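Local coordinates for WbmS, polysaccharide deacetylase involved in O-antigen biosynthesis (Bordetella bronchiseptica, PDB 3HFT), which probably removes acetyl groups from a polysaccharide in O-antigen biosynthesis, with a bound zinc ion, at residues Asp186-Gln198 with Ala243-Asn256. Sequence-based numbering, arbitrary orientation.
Sequences DWEFDSTFDYWYQ and AGSRTFLQSLLARN. With EDO (1,2-ethanediol), chain G.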
# COMPACT_ATOMS: atom_id res chain seq x y z
N ASP A 186 -1.98 14.97 13.61
CA ASP A 186 -2.61 15.69 14.72
C ASP A 186 -3.92 15.05 15.18
O ASP A 186 -4.88 15.75 15.49
CB ASP A 186 -2.83 17.16 14.35
CG ASP A 186 -2.78 18.07 15.55
OD1 ASP A 186 -2.27 17.63 16.62
OD2 ASP A 186 -3.28 19.21 15.43
N TRP A 187 -3.98 13.73 15.20
CA TRP A 187 -5.10 13.02 15.79
C TRP A 187 -5.02 13.12 17.31
O TRP A 187 -3.95 13.29 17.86
CB TRP A 187 -5.06 11.56 15.39
CG TRP A 187 -5.27 11.36 13.93
CD1 TRP A 187 -5.94 12.18 13.08
CD2 TRP A 187 -4.90 10.21 13.18
NE1 TRP A 187 -5.98 11.63 11.81
CE2 TRP A 187 -5.34 10.42 11.85
CE3 TRP A 187 -4.24 9.03 13.49
CZ2 TRP A 187 -5.13 9.49 10.85
CZ3 TRP A 187 -4.03 8.11 12.49
CH2 TRP A 187 -4.46 8.35 11.19
N GLU A 188 -6.17 13.00 17.97
CA GLU A 188 -6.27 13.19 19.42
C GLU A 188 -5.86 11.96 20.22
O GLU A 188 -6.19 10.82 19.85
CB GLU A 188 -7.70 13.51 19.79
CG GLU A 188 -8.27 14.75 19.10
CD GLU A 188 -9.75 15.03 19.46
OE1 GLU A 188 -10.33 14.33 20.33
OE2 GLU A 188 -10.33 15.96 18.84
N PHE A 189 -5.15 12.19 21.32
CA PHE A 189 -4.75 11.14 22.25
C PHE A 189 -5.67 11.08 23.46
O PHE A 189 -5.65 10.10 24.20
CB PHE A 189 -3.30 11.31 22.74
CG PHE A 189 -2.29 11.05 21.67
CD1 PHE A 189 -2.02 9.75 21.26
CD2 PHE A 189 -1.65 12.09 21.03
CE1 PHE A 189 -1.12 9.51 20.26
CE2 PHE A 189 -0.76 11.83 20.01
CZ PHE A 189 -0.48 10.55 19.65
N ASP A 190 -6.50 12.12 23.62
CA ASP A 190 -7.36 12.28 24.81
C ASP A 190 -8.85 12.37 24.52
O ASP A 190 -9.59 13.04 25.25
CB ASP A 190 -6.96 13.55 25.58
CG ASP A 190 -7.07 14.82 24.72
OD1 ASP A 190 -7.24 14.71 23.46
OD2 ASP A 190 -6.97 15.93 25.31
N SER A 191 -9.31 11.71 23.49
CA SER A 191 -10.74 11.61 23.22
C SER A 191 -11.40 10.70 24.26
O SER A 191 -10.78 9.80 24.81
CB SER A 191 -10.97 11.03 21.81
OG SER A 191 -12.35 11.00 21.52
N THR A 192 -12.67 10.95 24.55
CA THR A 192 -13.43 10.11 25.48
C THR A 192 -14.09 8.89 24.81
O THR A 192 -14.80 8.12 25.45
CB THR A 192 -14.55 10.94 26.15
OG1 THR A 192 -15.41 11.48 25.13
CG2 THR A 192 -13.96 12.07 26.97
N PHE A 193 -13.88 8.72 23.51
CA PHE A 193 -14.44 7.57 22.82
C PHE A 193 -13.49 7.12 21.72
O PHE A 193 -12.58 7.85 21.32
CB PHE A 193 -15.80 7.93 22.24
CG PHE A 193 -15.76 8.94 21.13
CD1 PHE A 193 -15.55 10.27 21.39
CD2 PHE A 193 -15.97 8.54 19.81
CE1 PHE A 193 -15.53 11.20 20.35
CE2 PHE A 193 -15.95 9.46 18.77
CZ PHE A 193 -15.73 10.80 19.04
N ASP A 194 -13.71 5.90 21.24
CA ASP A 194 -12.85 5.30 20.25
C ASP A 194 -13.25 5.81 18.87
O ASP A 194 -13.96 5.12 18.12
CB ASP A 194 -12.98 3.78 20.35
CG ASP A 194 -12.40 3.23 21.66
OD1 ASP A 194 -11.48 3.86 22.25
OD2 ASP A 194 -12.84 2.14 22.09
N TYR A 195 -12.77 7.00 18.55
CA TYR A 195 -13.15 7.69 17.30
C TYR A 195 -12.85 6.91 16.02
O TYR A 195 -13.52 7.07 15.00
CB TYR A 195 -12.49 9.07 17.25
CG TYR A 195 -10.98 9.12 17.41
CD1 TYR A 195 -10.15 8.80 16.36
CD2 TYR A 195 -10.39 9.59 18.58
CE1 TYR A 195 -8.76 8.85 16.48
CE2 TYR A 195 -9.02 9.66 18.71
CZ TYR A 195 -8.20 9.29 17.64
OH TYR A 195 -6.82 9.36 17.75
N TRP A 196 -11.84 6.06 16.09
CA TRP A 196 -11.36 5.29 14.96
C TRP A 196 -12.11 3.99 14.72
O TRP A 196 -11.95 3.36 13.66
CB TRP A 196 -9.86 4.97 15.21
CG TRP A 196 -9.64 4.51 16.60
CD1 TRP A 196 -9.28 5.27 17.66
CD2 TRP A 196 -9.85 3.19 17.12
NE1 TRP A 196 -9.25 4.51 18.81
CE2 TRP A 196 -9.57 3.22 18.49
CE3 TRP A 196 -10.24 1.98 16.54
CZ2 TRP A 196 -9.73 2.10 19.32
CZ3 TRP A 196 -10.37 0.87 17.35
CH2 TRP A 196 -10.10 0.94 18.72
N TYR A 197 -12.94 3.58 15.69
CA TYR A 197 -13.55 2.26 15.72
C TYR A 197 -14.59 2.03 14.65
O TYR A 197 -15.51 2.82 14.47
CB TYR A 197 -14.17 1.99 17.11
CG TYR A 197 -14.75 0.59 17.24
CD1 TYR A 197 -13.92 -0.53 17.22
CD2 TYR A 197 -16.12 0.40 17.34
CE1 TYR A 197 -14.46 -1.84 17.32
CE2 TYR A 197 -16.67 -0.90 17.44
CZ TYR A 197 -15.83 -2.00 17.43
OH TYR A 197 -16.39 -3.26 17.52
N GLN A 198 -14.46 0.90 13.96
CA GLN A 198 -15.39 0.44 12.97
C GLN A 198 -16.09 -0.84 13.48
O GLN A 198 -15.48 -1.93 13.52
CB GLN A 198 -14.66 0.14 11.66
CG GLN A 198 -13.73 1.26 11.20
CD GLN A 198 -13.22 1.08 9.79
OE1 GLN A 198 -13.39 0.01 9.18
NE2 GLN A 198 -12.60 2.14 9.25
N ALA A 243 -1.86 13.72 28.04
CA ALA A 243 -2.33 12.63 27.20
C ALA A 243 -1.30 12.34 26.12
O ALA A 243 -0.66 13.26 25.58
CB ALA A 243 -3.64 13.02 26.55
N GLY A 244 -1.12 11.05 25.80
CA GLY A 244 -0.25 10.67 24.71
C GLY A 244 -0.53 9.23 24.32
O GLY A 244 -1.59 8.68 24.66
N SER A 245 0.44 8.62 23.65
CA SER A 245 0.33 7.24 23.14
C SER A 245 0.05 6.23 24.23
O SER A 245 -0.74 5.30 24.02
CB SER A 245 1.60 6.84 22.38
OG SER A 245 1.80 7.67 21.23
N ARG A 246 0.66 6.40 25.39
CA ARG A 246 0.49 5.47 26.50
C ARG A 246 -0.90 5.58 27.11
O ARG A 246 -1.58 4.58 27.34
CB ARG A 246 1.53 5.74 27.59
CG ARG A 246 1.60 4.70 28.68
CD ARG A 246 2.53 5.19 29.77
NE ARG A 246 2.82 4.15 30.74
CZ ARG A 246 3.69 3.16 30.58
NH1 ARG A 246 4.36 3.02 29.48
NH2 ARG A 246 3.86 2.26 31.53
N THR A 247 -1.34 6.80 27.38
CA THR A 247 -2.66 6.98 27.98
C THR A 247 -3.77 6.59 26.99
O THR A 247 -4.79 6.07 27.39
CB THR A 247 -2.86 8.38 28.54
OG1 THR A 247 -2.76 9.33 27.48
CG2 THR A 247 -1.85 8.70 29.66
N PHE A 248 -3.54 6.79 25.69
CA PHE A 248 -4.49 6.36 24.66
C PHE A 248 -4.63 4.83 24.74
O PHE A 248 -5.73 4.30 24.75
CB PHE A 248 -3.97 6.81 23.31
CG PHE A 248 -4.79 6.37 22.11
CD1 PHE A 248 -4.48 5.20 21.44
CD2 PHE A 248 -5.79 7.17 21.59
CE1 PHE A 248 -5.17 4.83 20.31
CE2 PHE A 248 -6.48 6.80 20.46
CZ PHE A 248 -6.16 5.63 19.82
N LEU A 249 -3.50 4.13 24.79
CA LEU A 249 -3.52 2.67 24.85
C LEU A 249 -4.14 2.21 26.14
O LEU A 249 -4.93 1.27 26.15
CB LEU A 249 -2.10 2.13 24.76
CG LEU A 249 -1.90 0.63 24.91
CD1 LEU A 249 -2.70 -0.21 23.90
CD2 LEU A 249 -0.37 0.34 24.81
N GLN A 250 -3.78 2.84 27.25
CA GLN A 250 -4.38 2.45 28.53
C GLN A 250 -5.90 2.63 28.55
O GLN A 250 -6.61 1.75 29.03
CB GLN A 250 -3.73 3.21 29.71
CG GLN A 250 -2.31 2.75 29.98
CD GLN A 250 -1.59 3.67 30.96
OE1 GLN A 250 -1.68 4.88 30.85
NE2 GLN A 250 -0.90 3.09 31.90
N SER A 251 -6.41 3.73 28.01
CA SER A 251 -7.87 3.96 27.93
C SER A 251 -8.57 2.97 27.04
O SER A 251 -9.66 2.50 27.34
CB SER A 251 -8.19 5.33 27.39
OG SER A 251 -7.72 6.29 28.30
N LEU A 252 -7.95 2.68 25.92
CA LEU A 252 -8.52 1.74 24.95
C LEU A 252 -8.66 0.38 25.59
O LEU A 252 -9.69 -0.28 25.42
CB LEU A 252 -7.60 1.70 23.73
CG LEU A 252 -7.78 0.77 22.56
CD1 LEU A 252 -6.80 1.27 21.49
CD2 LEU A 252 -7.51 -0.66 22.94
N LEU A 253 -7.63 -0.03 26.33
CA LEU A 253 -7.67 -1.31 27.05
C LEU A 253 -8.76 -1.30 28.12
O LEU A 253 -9.57 -2.24 28.20
CB LEU A 253 -6.30 -1.62 27.69
CG LEU A 253 -5.14 -1.97 26.73
CD1 LEU A 253 -3.77 -1.97 27.43
CD2 LEU A 253 -5.43 -3.31 26.00
N ALA A 254 -8.78 -0.25 28.95
CA ALA A 254 -9.77 -0.13 30.03
C ALA A 254 -11.20 -0.16 29.52
O ALA A 254 -12.04 -0.81 30.09
CB ALA A 254 -9.52 1.15 30.87
N ARG A 255 -11.47 0.56 28.44
CA ARG A 255 -12.79 0.59 27.87
C ARG A 255 -13.23 -0.70 27.22
O ARG A 255 -14.42 -0.87 27.00
CB ARG A 255 -12.85 1.54 26.70
CG ARG A 255 -12.78 2.97 27.01
CD ARG A 255 -12.99 3.71 25.70
NE ARG A 255 -12.68 5.10 25.95
CZ ARG A 255 -11.69 5.77 25.39
NH1 ARG A 255 -10.91 5.18 24.49
NH2 ARG A 255 -11.51 7.05 25.72
N ASN A 256 -12.29 -1.55 26.80
CA ASN A 256 -12.64 -2.70 25.95
C ASN A 256 -12.41 -4.08 26.56
O ASN A 256 -12.73 -5.07 25.93
CB ASN A 256 -11.91 -2.58 24.62
CG ASN A 256 -12.47 -1.48 23.76
OD1 ASN A 256 -13.60 -1.59 23.28
ND2 ASN A 256 -11.71 -0.41 23.56
C1 EDO G . -5.98 11.53 6.83
O1 EDO G . -7.07 10.97 6.12
C2 EDO G . -6.44 12.89 7.33
O2 EDO G . -6.51 12.87 8.77
O HOH W 1 -5.36 9.59 26.78
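F248 reaches from helix 245-256 into the loop 186-198 and meets it with CB and then along one side of the ring, through CD2, CE2 and CZ. Its CB lies 3.8 Å from the carbonyl O of F189 and also near F189 CD1. With CG anti to the backbone N (chi1 176°), the ring leaves the helix towards Y195 and W196, and F189 O lies in the ring plane at its edge. Further out, CD2 passes F189 O and E188 O, and CE2 packs against the hydroxyl end of Y195. F248 CZ ends 3.4 Å from W196 NE1, the indole and phenyl planes inclined to each other. Y195 OH donates to E188 O and is also hydrogen-bonded to W177 NE1, which together hold the ring here. One turn on, L252 CD1 extends the apolar contact to W196 CZ2.

At the start of the helix, the F189 ring lies along the backbone of G244, F189 CD1 coming within 3.4 Å of G244 C. G244 is the N-cap residue, and its N donates to T247 OG1. A water joins that OG1 to F189 O, tying the loop to the first turn.

The other end is polar. R255, extended from CG to NE, forms a salt bridge through NH1 to D194 OD1 (2.7 Å), although carboxylate and guanidinium planes are 79° apart and the hydrogen bond is weak; NH2 adds a weak bond to S191 O. D194 OD2 accepts a much straighter bond from N256 ND2 on its syn side (3.2 Å, 171°). The same nitrogen also donates to L252 O, and the two bonds together fix the rotation of the N256 amide.

F248 and L252 also touch strand 203-207, so the contact packs the C-terminal helix and the loop preceding that strand beside the parallel sheet of a polysaccharide deacetylase fold, away from the zinc site.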